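Long-range contacts in exoenzyme S (Pseudomonas aeruginosa, PDB 6GN8), which probably acts as an ADP-ribosyltransferase toxin through the portion present here, the full-length protein probably also stimulating GTP hydrolysis by GTPases: residues 58-63 with 159-164; 105-110 with 150-155; 114-119 with 194-199; 133-138 with 173-178. The protein carries 2 engineered substitutions. One frame throughout, in Å; residues are numbered along the deposited sequence.

All four contacts belong to the ADP-ribosyltransferase part of the toxin, and the residues that touch in each are mostly buried. Contacts 2 and 4 pair antiparallel strands, in the mixed and in the three-stranded sheet respectively, and meet where T108 bonds to T135 and F109 to S136. Contact 1 sets helix 54-77 against the edge of the three-stranded sheet, wholly through hydrocarbon; it joins contact 4 through L174 and the Y63-S134 hydrogen bond. Contact 3 fastens a loop to strand 194-200, a neighbour of strand 149-155 of contact 2, and reaches the surface at N119. Its salt bridge sets it apart from the backbone ladders and the apolar helix packing of contact 1.

Contact 1: 58-63 with 159-164; sequences MALGLY and IDVSGI
I164 and G61 make the tight end of this contact: the I164 CG2 methyl rests on the backbone of helix 54-77, 3.6 Å from G61 CA and 3.8 Å from G61 N. That branch lies anti to the backbone N of I164 (chi1 -50° for its CG1), which turns the methyl to the glycine while the longer arm runs on to L60, where I164 CD1 ends 4.1 Å from L60 CB. L60 carries the helix side of the contact. Its CD2 touches V161 CG1 at 3.9 Å and its CD1 meets I159 CG2 at 4.0 Å, the L60 and I159 side chains crossing at about a right angle. Three apolar side chains of 159-164 thus converge on one leucine, which A95 of helix 83-99 and L174 also touch.

On the more solvent-accessible side of 159-164 the chemistry changes. S162 OG gives a hydrogen bond of 2.8 Å to D160 OD1 on its syn side, and S162 N adds a weak one, while I164 N bonds to V161 O at 2.9 Å and closes the turn after strand 159-160, at the edge of the three-stranded sheet. With no hydrogen bond between helix and turn, the join rests on shape and exclusion of water, and the polar bonds of D160 and S162 hold the turn's own form.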
loop_
_atom_site.group_PDB
_atom_site.type_symbol
_atom_site.label_atom_id
_atom_site.label_comp_id
_atom_site.label_asym_id
_atom_site.label_seq_id
_atom_site.Cartn_x
_atom_site.Cartn_y
_atom_site.Cartn_z
ATOM N N MET C 58 25.060 -33.557 22.550
ATOM C CA MET C 58 25.705 -33.336 23.856
ATOM C C MET C 58 25.938 -31.832 24.117
ATOM O O MET C 58 25.668 -31.374 25.226
ATOM C CB MET C 58 27.048 -34.086 23.963
ATOM C CG MET C 58 26.938 -35.613 23.912
ATOM S SD MET C 58 28.543 -36.386 24.268
ATOM C CE MET C 58 29.484 -35.911 22.828
ATOM N N ALA C 59 26.418 -31.064 23.111
ATOM C CA ALA C 59 26.652 -29.623 23.286
ATOM C C ALA C 59 25.345 -28.849 23.602
ATOM O O ALA C 59 25.337 -27.995 24.505
ATOM C CB ALA C 59 27.323 -29.034 22.061
ATOM N N LEU C 60 24.242 -29.163 22.858
ATOM C CA LEU C 60 22.925 -28.550 23.054
ATOM C C LEU C 60 22.391 -28.906 24.447
ATOM O O LEU C 60 21.831 -28.041 25.108
ATOM C CB LEU C 60 21.934 -28.984 21.942
ATOM C CG LEU C 60 22.165 -28.397 20.523
ATOM C CD1 LEU C 60 21.525 -29.281 19.459
ATOM C CD2 LEU C 60 21.609 -26.988 20.388
ATOM N N GLY C 61 22.631 -30.142 24.900
ATOM C CA GLY C 61 22.224 -30.611 26.224
ATOM C C GLY C 61 22.953 -29.931 27.365
ATOM O O GLY C 61 22.337 -29.460 28.326
ATOM N N LEU C 62 24.292 -29.882 27.263
ATOM C CA LEU C 62 25.170 -29.251 28.249
ATOM C C LEU C 62 24.767 -27.789 28.423
ATOM O O LEU C 62 24.621 -27.318 29.557
ATOM C CB LEU C 62 26.641 -29.374 27.809
ATOM C CG LEU C 62 27.306 -30.740 28.014
ATOM C CD1 LEU C 62 28.496 -30.877 27.132
ATOM C CD2 LEU C 62 27.685 -30.978 29.498
ATOM N N TYR C 63 24.526 -27.092 27.303
ATOM C CA TYR C 63 24.066 -25.702 27.319
ATOM C C TYR C 63 22.697 -25.609 27.982
ATOM O O TYR C 63 22.557 -24.870 28.945
ATOM C CB TYR C 63 24.013 -25.118 25.872
ATOM C CG TYR C 63 23.326 -23.767 25.751
ATOM C CD1 TYR C 63 21.948 -23.676 25.601
ATOM C CD2 TYR C 63 24.066 -22.584 25.737
ATOM C CE1 TYR C 63 21.311 -22.445 25.529
ATOM C CE2 TYR C 63 23.442 -21.346 25.640
ATOM C CZ TYR C 63 22.059 -21.280 25.533
ATOM O OH TYR C 63 21.408 -20.070 25.472
ATOM N N ILE C 159 16.435 -24.142 17.149
ATOM C CA ILE C 159 16.600 -25.583 17.363
ATOM C C ILE C 159 15.779 -25.978 18.593
ATOM O O ILE C 159 15.917 -25.387 19.671
ATOM C CB ILE C 159 18.100 -26.021 17.466
ATOM C CG1 ILE C 159 18.818 -25.815 16.094
ATOM C CG2 ILE C 159 18.247 -27.495 17.978
ATOM C CD1 ILE C 159 20.261 -25.962 16.151
ATOM N N ASP C 160 14.884 -26.947 18.401
ATOM C CA ASP C 160 14.064 -27.481 19.471
ATOM C C ASP C 160 14.912 -28.488 20.226
ATOM O O ASP C 160 15.393 -29.461 19.640
ATOM C CB ASP C 160 12.772 -28.090 18.910
ATOM C CG ASP C 160 11.975 -28.901 19.912
ATOM O OD1 ASP C 160 11.745 -28.403 21.033
ATOM O OD2 ASP C 160 11.578 -30.034 19.572
ATOM N N VAL C 161 15.177 -28.203 21.498
ATOM C CA VAL C 161 16.032 -29.031 22.367
ATOM C C VAL C 161 15.218 -29.760 23.453
ATOM O O VAL C 161 15.804 -30.359 24.352
ATOM C CB VAL C 161 17.172 -28.176 22.999
ATOM C CG1 VAL C 161 18.137 -27.668 21.938
ATOM C CG2 VAL C 161 16.629 -27.019 23.825
ATOM N N SER C 162 13.873 -29.763 23.336
ATOM C CA SER C 162 12.971 -30.320 24.336
ATOM C C SER C 162 13.141 -31.821 24.532
ATOM O O SER C 162 12.880 -32.315 25.630
ATOM C CB SER C 162 11.518 -29.960 24.044
ATOM O OG SER C 162 11.064 -30.453 22.799
ATOM N N GLY C 163 13.656 -32.514 23.532
ATOM C CA GLY C 163 13.942 -33.947 23.620
ATOM C C GLY C 163 15.314 -34.237 24.199
ATOM O O GLY C 163 15.610 -35.386 24.547
ATOM N N ILE C 164 16.171 -33.204 24.328
ATOM C CA ILE C 164 17.528 -33.346 24.893
ATOM C C ILE C 164 17.514 -32.902 26.389
ATOM O O ILE C 164 17.953 -33.645 27.266
ATOM C CB ILE C 164 18.560 -32.534 24.038
ATOM C CG1 ILE C 164 18.439 -32.859 22.510
ATOM C CG2 ILE C 164 19.986 -32.783 24.522
ATOM C CD1 ILE C 164 19.046 -31.806 21.489
#

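Contact 2: 105-110 with 150-155; sequences VVKTFR and ISTVFG
I150 meets R110 through the backbone, its CA-H pointing to R110 O at 3.5 Å, at the start of an antiparallel ladder. S151 and R110 form a hydrogen-bonded pair: S151 N donates to R110 O at 2.8 Å, and R110 N returns a bond to S151 O. A water reinforces the pair by donating to R110 O and accepting from S151 OG. T152 and F109 face each other as a non-hydrogen-bonded pair; the T152 CG2 methyl lies 4.0 Å from F109 CE1 and also reaches K107 CG. At V153 the ladder is hydrogen-bonded again, with V153 N to T108 O at 2.8 Å and T108 N to V153 O at 2.9 Å. T108 OG1 comes within 3.6 Å of V153 CB, but it is hydrogen-bonded with T135 OG1 of strand 133-136.

F154 runs alongside K107, whose CB lies 3.6 Å from F154 CE1. K107 CG is anti to its backbone N (chi1 175°), keeping the aliphatic chain beside the ring. V105 CG1 touches the edge of the same ring, near its plane. G155 and V106 close the ladder as a hydrogen-bonded pair, V106 N donating to G155 O at 2.9 Å and G155 N to V106 O.

The face with K107, T152 and F154 meets another protein chain, whose backbone accepts hydrogen bonds from K107 NZ and whose aromatic side chain stacks on F154. Strand 106-112 is outermost, within this chain, in the mixed sheet, and 149-155 runs between it and 194-200. T108 and V153 look toward strands 133-136 and 172-175.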
loop_
_atom_site.group_PDB
_atom_site.type_symbol
_atom_site.label_atom_id
_atom_site.label_comp_id
_atom_site.label_asym_id
_atom_site.label_seq_id
_atom_site.Cartn_x
_atom_site.Cartn_y
_atom_site.Cartn_z
ATOM N N VAL C 105 6.701 -20.822 10.772
ATOM C CA VAL C 105 7.100 -19.806 11.739
ATOM C C VAL C 105 6.668 -20.329 13.105
ATOM O O VAL C 105 5.567 -20.898 13.238
ATOM C CB VAL C 105 6.472 -18.421 11.379
ATOM C CG1 VAL C 105 6.673 -17.391 12.475
ATOM C CG2 VAL C 105 7.041 -17.901 10.073
ATOM N N VAL C 106 7.563 -20.212 14.102
ATOM C CA VAL C 106 7.214 -20.679 15.419
ATOM C C VAL C 106 7.202 -19.464 16.398
ATOM O O VAL C 106 8.042 -18.562 16.313
ATOM C CB VAL C 106 8.075 -21.898 15.883
ATOM C CG1 VAL C 106 9.515 -21.523 16.175
ATOM C CG2 VAL C 106 7.449 -22.602 17.083
ATOM N N LYS C 107 6.182 -19.443 17.285
ATOM C CA LYS C 107 6.017 -18.443 18.316
ATOM C C LYS C 107 6.568 -18.990 19.633
ATOM O O LYS C 107 6.091 -20.030 20.129
ATOM C CB LYS C 107 4.551 -18.039 18.446
ATOM C CG LYS C 107 4.251 -17.056 19.602
ATOM C CD LYS C 107 2.752 -16.669 19.654
ATOM C CE LYS C 107 1.850 -17.858 19.893
ATOM N NZ LYS C 107 0.412 -17.492 19.882
ATOM N N THR C 108 7.550 -18.272 20.213
ATOM C CA THR C 108 8.164 -18.665 21.495
ATOM C C THR C 108 8.237 -17.460 22.417
ATOM O O THR C 108 8.030 -16.325 21.985
ATOM C CB THR C 108 9.534 -19.323 21.302
ATOM O OG1 THR C 108 10.424 -18.401 20.668
ATOM C CG2 THR C 108 9.469 -20.657 20.538
ATOM N N PHE C 109 8.495 -17.712 23.693
ATOM C CA PHE C 109 8.449 -16.690 24.730
ATOM C C PHE C 109 9.718 -16.661 25.515
ATOM O O PHE C 109 10.439 -17.662 25.602
ATOM C CB PHE C 109 7.236 -16.941 25.650
ATOM C CG PHE C 109 6.000 -17.340 24.856
ATOM C CD1 PHE C 109 5.269 -16.387 24.150
ATOM C CD2 PHE C 109 5.653 -18.685 24.701
ATOM C CE1 PHE C 109 4.190 -16.766 23.358
ATOM C CE2 PHE C 109 4.570 -19.054 23.908
ATOM C CZ PHE C 109 3.837 -18.093 23.262
ATOM N N ARG C 110 10.013 -15.492 26.076
ATOM C CA ARG C 110 11.244 -15.315 26.833
ATOM C C ARG C 110 11.080 -14.217 27.893
ATOM O O ARG C 110 10.630 -13.129 27.586
ATOM C CB ARG C 110 12.374 -14.982 25.849
ATOM C CG ARG C 110 13.694 -14.654 26.480
ATOM C CD ARG C 110 14.652 -14.182 25.427
ATOM N NE ARG C 110 15.781 -13.514 26.065
ATOM C CZ ARG C 110 16.873 -14.130 26.489
ATOM N NH1 ARG C 110 17.014 -15.439 26.322
ATOM N NH2 ARG C 110 17.836 -13.444 27.082
ATOM N N ILE C 150 9.549 -9.114 29.050
ATOM C CA ILE C 150 8.806 -10.263 28.497
ATOM C C ILE C 150 8.754 -10.101 26.961
ATOM O O ILE C 150 8.300 -9.054 26.496
ATOM C CB ILE C 150 7.374 -10.412 29.102
ATOM C CG1 ILE C 150 7.359 -10.503 30.640
ATOM C CG2 ILE C 150 6.628 -11.608 28.488
ATOM C CD1 ILE C 150 8.143 -11.690 31.204
ATOM N N SER C 151 9.234 -11.124 26.188
ATOM C CA SER C 151 9.290 -11.107 24.720
ATOM C C SER C 151 8.499 -12.238 24.080
ATOM O O SER C 151 8.450 -13.347 24.598
ATOM C CB SER C 151 10.731 -11.199 24.228
ATOM O OG SER C 151 11.584 -10.228 24.808
ATOM N N THR C 152 7.909 -11.948 22.925
ATOM C CA THR C 152 7.238 -12.908 22.061
ATOM C C THR C 152 8.096 -12.890 20.804
ATOM O O THR C 152 8.349 -11.822 20.229
ATOM C CB THR C 152 5.745 -12.581 21.878
ATOM O OG1 THR C 152 5.139 -12.493 23.157
ATOM C CG2 THR C 152 5.018 -13.602 21.049
ATOM N N VAL C 153 8.603 -14.071 20.422
ATOM C CA VAL C 153 9.561 -14.244 19.345
ATOM C C VAL C 153 8.931 -15.053 18.226
ATOM O O VAL C 153 8.280 -16.078 18.464
ATOM C CB VAL C 153 10.867 -14.933 19.911
ATOM C CG1 VAL C 153 11.979 -15.036 18.867
ATOM C CG2 VAL C 153 11.385 -14.247 21.181
ATOM N N PHE C 154 9.182 -14.611 16.990
ATOM C CA PHE C 154 8.758 -15.307 15.761
ATOM C C PHE C 154 9.988 -15.608 14.926
ATOM O O PHE C 154 10.753 -14.691 14.611
ATOM C CB PHE C 154 7.731 -14.473 14.957
ATOM C CG PHE C 154 6.416 -14.351 15.674
ATOM C CD1 PHE C 154 5.442 -15.337 15.544
ATOM C CD2 PHE C 154 6.176 -13.287 16.542
ATOM C CE1 PHE C 154 4.218 -15.225 16.217
ATOM C CE2 PHE C 154 4.970 -13.185 17.232
ATOM C CZ PHE C 154 3.996 -14.155 17.066
ATOM N N GLY C 155 10.192 -16.882 14.611
ATOM C CA GLY C 155 11.340 -17.294 13.811
ATOM C C GLY C 155 11.205 -18.629 13.107
ATOM O O GLY C 155 10.198 -19.329 13.259
HETATM O O HOH W 1 12.395 -11.142 27.200
#

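Contact 3: 114-119 with 194-199; sequences GGDAFN and TRRVLE
D116 and R196 join in a salt bridge, R196 NH1 lying 2.9 Å from D116 OD1 and 3.3 Å from D116 OD2. Both hydrogen bonds are weak, the first because it is bent to 123° at the proton, and the carboxylate and guanidinium planes stand 44° apart. N119 OD1 comes to the edge of the same guanidinium, 2.8 Å from R196 NH2, with its amide turned steeply against it. The R196 chain bends at chi3 (-103°), which brings the guanidinium up from strand 194-200 of the mixed sheet to the mouth of the turn.

The turn, in the loop between strands 106-112 and 126-128, is shaped by some of the same atoms. D116 OD1 accepts from F118 N at 3.3 Å, from above the carboxylate plane, which makes an Asx turn within the type I beta turn of residues 116-119. N119 OD1 in turn accepts from D116 N at 3.2 Å, tying the two ends of the turn together.

Outward from the charges, F118 CB lies over one face of the guanidinium, 3.7 Å from R196 NH1. The ring itself turns to L198: the CD1 methyl sits over one of its faces, 4.0 Å from the ring centroid, in a CH-pi contact. M181 packs on F118 and V183 on L198, both from strand 180-188.

D116 OD1 thus serves two donors, the arginine and the turn's own amide, coupling the fold of the loop to its anchor on the strand. The positive charge of R196 would probably stabilise the ionised form of D116, and the F118-L198 packing adds an apolar second hold.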
loop_
_atom_site.group_PDB
_atom_site.type_symbol
_atom_site.label_atom_id
_atom_site.label_comp_id
_atom_site.label_asym_id
_atom_site.label_seq_id
_atom_site.Cartn_x
_atom_site.Cartn_y
_atom_site.Cartn_z
ATOM N N GLY C 114 15.869 -8.498 34.198
ATOM C CA GLY C 114 16.224 -7.153 33.767
ATOM C C GLY C 114 16.184 -7.003 32.262
ATOM O O GLY C 114 15.501 -7.766 31.568
ATOM N N GLY C 115 16.940 -6.031 31.764
ATOM C CA GLY C 115 17.046 -5.762 30.338
ATOM C C GLY C 115 17.876 -6.797 29.596
ATOM O O GLY C 115 18.581 -7.620 30.206
ATOM N N ASP C 116 17.770 -6.778 28.264
ATOM C CA ASP C 116 18.523 -7.673 27.400
ATOM C C ASP C 116 19.220 -6.844 26.324
ATOM O O ASP C 116 19.254 -5.616 26.426
ATOM C CB ASP C 116 17.628 -8.791 26.809
ATOM C CG ASP C 116 16.286 -8.379 26.236
ATOM O OD1 ASP C 116 16.173 -7.239 25.728
ATOM O OD2 ASP C 116 15.350 -9.207 26.279
ATOM N N ALA C 117 19.775 -7.506 25.304
ATOM C CA ALA C 117 20.480 -6.867 24.204
ATOM C C ALA C 117 19.559 -6.021 23.300
ATOM O O ALA C 117 20.063 -5.207 22.530
ATOM C CB ALA C 117 21.173 -7.927 23.373
ATOM N N PHE C 118 18.231 -6.189 23.401
ATOM C CA PHE C 118 17.291 -5.477 22.537
ATOM C C PHE C 118 16.792 -4.189 23.159
ATOM O O PHE C 118 16.064 -3.452 22.503
ATOM C CB PHE C 118 16.128 -6.390 22.142
ATOM C CG PHE C 118 16.648 -7.622 21.447
ATOM C CD1 PHE C 118 17.037 -7.576 20.114
ATOM C CD2 PHE C 118 16.822 -8.811 22.144
ATOM C CE1 PHE C 118 17.581 -8.695 19.494
ATOM C CE2 PHE C 118 17.378 -9.926 21.520
ATOM C CZ PHE C 118 17.742 -9.860 20.198
ATOM N N ASN C 119 17.250 -3.878 24.382
ATOM C CA ASN C 119 16.922 -2.635 25.080
ATOM C C ASN C 119 17.376 -1.429 24.268
ATOM O O ASN C 119 16.660 -0.435 24.174
ATOM C CB ASN C 119 17.589 -2.613 26.454
ATOM C CG ASN C 119 16.692 -3.076 27.569
ATOM O OD1 ASN C 119 16.060 -4.135 27.511
ATOM N ND2 ASN C 119 16.629 -2.288 28.621
ATOM N N THR C 194 8.478 -4.327 30.503
ATOM C CA THR C 194 8.745 -4.137 29.082
ATOM C C THR C 194 8.192 -5.381 28.356
ATOM O O THR C 194 8.529 -6.510 28.712
ATOM C CB THR C 194 10.249 -3.873 28.819
ATOM O OG1 THR C 194 10.593 -2.643 29.460
ATOM C CG2 THR C 194 10.572 -3.756 27.317
ATOM N N ARG C 195 7.305 -5.147 27.407
ATOM C CA ARG C 195 6.600 -6.147 26.619
ATOM C C ARG C 195 6.993 -5.943 25.182
ATOM O O ARG C 195 6.700 -4.892 24.599
ATOM C CB ARG C 195 5.086 -6.016 26.834
ATOM C CG ARG C 195 4.700 -6.017 28.313
ATOM C CD ARG C 195 4.101 -7.331 28.658
ATOM N NE ARG C 195 3.851 -7.503 30.080
ATOM C CZ ARG C 195 3.491 -8.667 30.599
ATOM N NH1 ARG C 195 3.288 -8.784 31.902
ATOM N NH2 ARG C 195 3.338 -9.727 29.821
ATOM N N ARG C 196 7.726 -6.937 24.628
ATOM C CA ARG C 196 8.340 -6.849 23.313
ATOM C C ARG C 196 7.914 -7.944 22.369
ATOM O O ARG C 196 7.595 -9.053 22.782
ATOM C CB ARG C 196 9.893 -6.889 23.445
ATOM C CG ARG C 196 10.530 -5.601 22.978
ATOM C CD ARG C 196 12.025 -5.649 22.761
ATOM N NE ARG C 196 12.751 -5.004 23.858
ATOM C CZ ARG C 196 13.438 -5.676 24.772
ATOM N NH1 ARG C 196 13.498 -7.008 24.728
ATOM N NH2 ARG C 196 14.078 -5.028 25.731
ATOM N N VAL C 197 7.977 -7.633 21.077
ATOM C CA VAL C 197 7.717 -8.588 20.013
ATOM C C VAL C 197 8.945 -8.561 19.106
ATOM O O VAL C 197 9.322 -7.496 18.605
ATOM C CB VAL C 197 6.376 -8.366 19.265
ATOM C CG1 VAL C 197 6.179 -9.400 18.156
ATOM C CG2 VAL C 197 5.205 -8.394 20.240
ATOM N N LEU C 198 9.628 -9.709 18.986
ATOM C CA LEU C 198 10.825 -9.806 18.149
ATOM C C LEU C 198 10.576 -10.728 16.999
ATOM O O LEU C 198 9.866 -11.730 17.130
ATOM C CB LEU C 198 12.048 -10.325 18.928
ATOM C CG LEU C 198 12.534 -9.575 20.153
ATOM C CD1 LEU C 198 13.550 -10.433 20.923
ATOM C CD2 LEU C 198 13.200 -8.269 19.760
ATOM N N GLU C 199 11.217 -10.446 15.888
ATOM C CA GLU C 199 11.102 -11.314 14.737
ATOM C C GLU C 199 12.493 -11.539 14.130
ATOM O O GLU C 199 13.281 -10.600 14.063
ATOM C CB GLU C 199 10.116 -10.704 13.729
ATOM C CG GLU C 199 10.125 -11.349 12.363
ATOM C CD GLU C 199 9.461 -10.504 11.296
ATOM O OE1 GLU C 199 9.888 -9.348 11.083
ATOM O OE2 GLU C 199 8.507 -11.008 10.667
#

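Contact 4: 133-138 with 173-178; sequences LSTSLN and ILYNKE
T135 and I173 are joined by three hydrogen bonds, two of them to one carbonyl. I173 O accepts from T135 N at 3.0 Å and from T135 OG1 at 2.7 Å, the two donors coming from opposite faces of the carbonyl plane. The hydroxyl reaches it because OG1 stands between the backbone N and the carbonyl carbon (chi1 70°). I173 N returns a bond to T135 O at 2.9 Å. The other hydrogen-bonded pair is L133 with Y175: Y175 N donates almost straight to L133 O at 2.8 Å, and L133 N donates to Y175 O.

Among the looser contacts, L133 CB and Y175 CB touch, and the edge of the Y175 ring faces T135 OG1, 4.0 Å from CE2. Just past the strand, L137 CG meets I173 CD1 at 3.8 Å, the two side chains crossing obliquely. On the other face, in the non-hydrogen-bonded pair, L174 CD2 packs against S134 OG at 3.6 Å; that hydroxyl is itself hydrogen-bonded to Y63 OH.

S134, T135 and S136 match the Ser-Thr-Ser motif of arginine-specific ADP-ribosyltransferases, consistent with a place near the active-site cleft. In the fold the pair lies between two layers: L174 leans on Y63 of helix 54-77, whereas S134 O accepts from R110, and I173 and Y175 pack on strand 106-112 of the mixed sheet.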
loop_
_atom_site.group_PDB
_atom_site.type_symbol
_atom_site.label_atom_id
_atom_site.label_comp_id
_atom_site.label_asym_id
_atom_site.label_seq_id
_atom_site.Cartn_x
_atom_site.Cartn_y
_atom_site.Cartn_z
ATOM N N LEU C 133 20.205 -17.318 22.188
ATOM C CA LEU C 133 18.892 -16.853 22.644
ATOM C C LEU C 133 17.930 -18.032 22.917
ATOM O O LEU C 133 17.348 -18.641 22.003
ATOM C CB LEU C 133 18.267 -15.874 21.637
ATOM C CG LEU C 133 17.139 -14.988 22.181
ATOM C CD1 LEU C 133 17.703 -13.787 22.926
ATOM C CD2 LEU C 133 16.245 -14.498 21.072
ATOM N N SER C 134 17.778 -18.329 24.199
ATOM C CA SER C 134 16.879 -19.349 24.706
ATOM C C SER C 134 15.471 -18.762 24.797
ATOM O O SER C 134 15.236 -17.671 25.347
ATOM C CB SER C 134 17.352 -19.857 26.071
ATOM O OG SER C 134 18.728 -20.225 26.034
ATOM N N THR C 135 14.546 -19.466 24.193
ATOM C CA THR C 135 13.140 -19.112 24.236
ATOM C C THR C 135 12.428 -20.411 24.610
ATOM O O THR C 135 13.042 -21.487 24.567
ATOM C CB THR C 135 12.674 -18.461 22.921
ATOM O OG1 THR C 135 12.656 -19.434 21.900
ATOM C CG2 THR C 135 13.526 -17.273 22.476
ATOM N N SER C 136 11.168 -20.313 25.016
ATOM C CA SER C 136 10.390 -21.460 25.435
ATOM C C SER C 136 9.039 -21.464 24.691
ATOM O O SER C 136 8.481 -20.396 24.458
ATOM C CB SER C 136 10.206 -21.398 26.953
ATOM O OG SER C 136 8.964 -21.909 27.426
ATOM N N LEU C 137 8.513 -22.660 24.357
ATOM C CA LEU C 137 7.184 -22.860 23.731
ATOM C C LEU C 137 6.089 -22.761 24.779
ATOM O O LEU C 137 4.927 -22.590 24.438
ATOM C CB LEU C 137 7.075 -24.228 23.033
ATOM C CG LEU C 137 7.512 -24.340 21.587
ATOM C CD1 LEU C 137 7.597 -25.775 21.181
ATOM C CD2 LEU C 137 6.559 -23.609 20.641
ATOM N N ASN C 138 6.472 -22.894 26.049
ATOM C CA ASN C 138 5.615 -22.828 27.229
ATOM C C ASN C 138 5.445 -21.340 27.676
ATOM O O ASN C 138 6.439 -20.766 28.124
ATOM C CB ASN C 138 6.273 -23.687 28.325
ATOM C CG ASN C 138 5.402 -24.079 29.469
ATOM O OD1 ASN C 138 4.531 -23.324 29.918
ATOM N ND2 ASN C 138 5.641 -25.275 29.987
ATOM N N ILE C 173 13.307 -23.587 22.587
ATOM C CA ILE C 173 13.704 -23.379 21.210
ATOM C C ILE C 173 14.835 -22.364 21.279
ATOM O O ILE C 173 14.654 -21.274 21.824
ATOM C CB ILE C 173 12.559 -23.018 20.238
ATOM C CG1 ILE C 173 11.638 -24.258 20.065
ATOM C CG2 ILE C 173 13.136 -22.559 18.870
ATOM C CD1 ILE C 173 10.425 -24.115 19.179
ATOM N N LEU C 174 16.037 -22.799 20.866
ATOM C CA LEU C 174 17.234 -21.965 20.894
ATOM C C LEU C 174 17.519 -21.306 19.553
ATOM O O LEU C 174 17.504 -21.963 18.516
ATOM C CB LEU C 174 18.471 -22.772 21.326
ATOM C CG LEU C 174 18.336 -23.697 22.522
ATOM C CD1 LEU C 174 19.642 -24.413 22.773
ATOM C CD2 LEU C 174 17.846 -22.956 23.788
ATOM N N TYR C 175 17.814 -20.006 19.590
ATOM C CA TYR C 175 18.254 -19.237 18.412
ATOM C C TYR C 175 19.760 -19.042 18.558
ATOM O O TYR C 175 20.264 -18.938 19.684
ATOM C CB TYR C 175 17.484 -17.901 18.243
ATOM C CG TYR C 175 16.077 -18.142 17.733
ATOM C CD1 TYR C 175 15.819 -18.250 16.369
ATOM C CD2 TYR C 175 15.017 -18.343 18.621
ATOM C CE1 TYR C 175 14.539 -18.543 15.894
ATOM C CE2 TYR C 175 13.731 -18.620 18.155
ATOM C CZ TYR C 175 13.500 -18.724 16.791
ATOM O OH TYR C 175 12.269 -19.066 16.313
ATOM N N ASN C 176 20.465 -19.063 17.421
ATOM C CA ASN C 176 21.915 -18.955 17.284
ATOM C C ASN C 176 22.471 -17.669 17.918
ATOM O O ASN C 176 21.773 -16.659 17.984
ATOM C CB ASN C 176 22.270 -18.997 15.783
ATOM C CG ASN C 176 23.594 -19.623 15.431
ATOM O OD1 ASN C 176 23.855 -19.918 14.276
ATOM N ND2 ASN C 176 24.447 -19.867 16.394
ATOM N N LYS C 177 23.723 -17.704 18.388
ATOM C CA LYS C 177 24.318 -16.502 18.964
ATOM C C LYS C 177 24.456 -15.466 17.832
ATOM O O LYS C 177 24.705 -15.858 16.694
ATOM C CB LYS C 177 25.660 -16.814 19.666
ATOM C CG LYS C 177 26.756 -17.292 18.751
ATOM C CD LYS C 177 28.105 -17.331 19.442
ATOM C CE LYS C 177 29.230 -17.706 18.489
ATOM N NZ LYS C 177 29.188 -19.143 18.084
ATOM N N GLU C 178 24.208 -14.178 18.124
ATOM C CA GLU C 178 24.279 -13.060 17.161
ATOM C C GLU C 178 23.168 -13.133 16.079
ATOM O O GLU C 178 23.338 -12.595 14.977
ATOM C CB GLU C 178 25.679 -12.946 16.514
ATOM C CG GLU C 178 26.765 -12.561 17.510
ATOM C CD GLU C 178 28.172 -12.516 16.950
ATOM O OE1 GLU C 178 29.051 -13.204 17.516
ATOM O OE2 GLU C 178 28.400 -11.800 15.948
#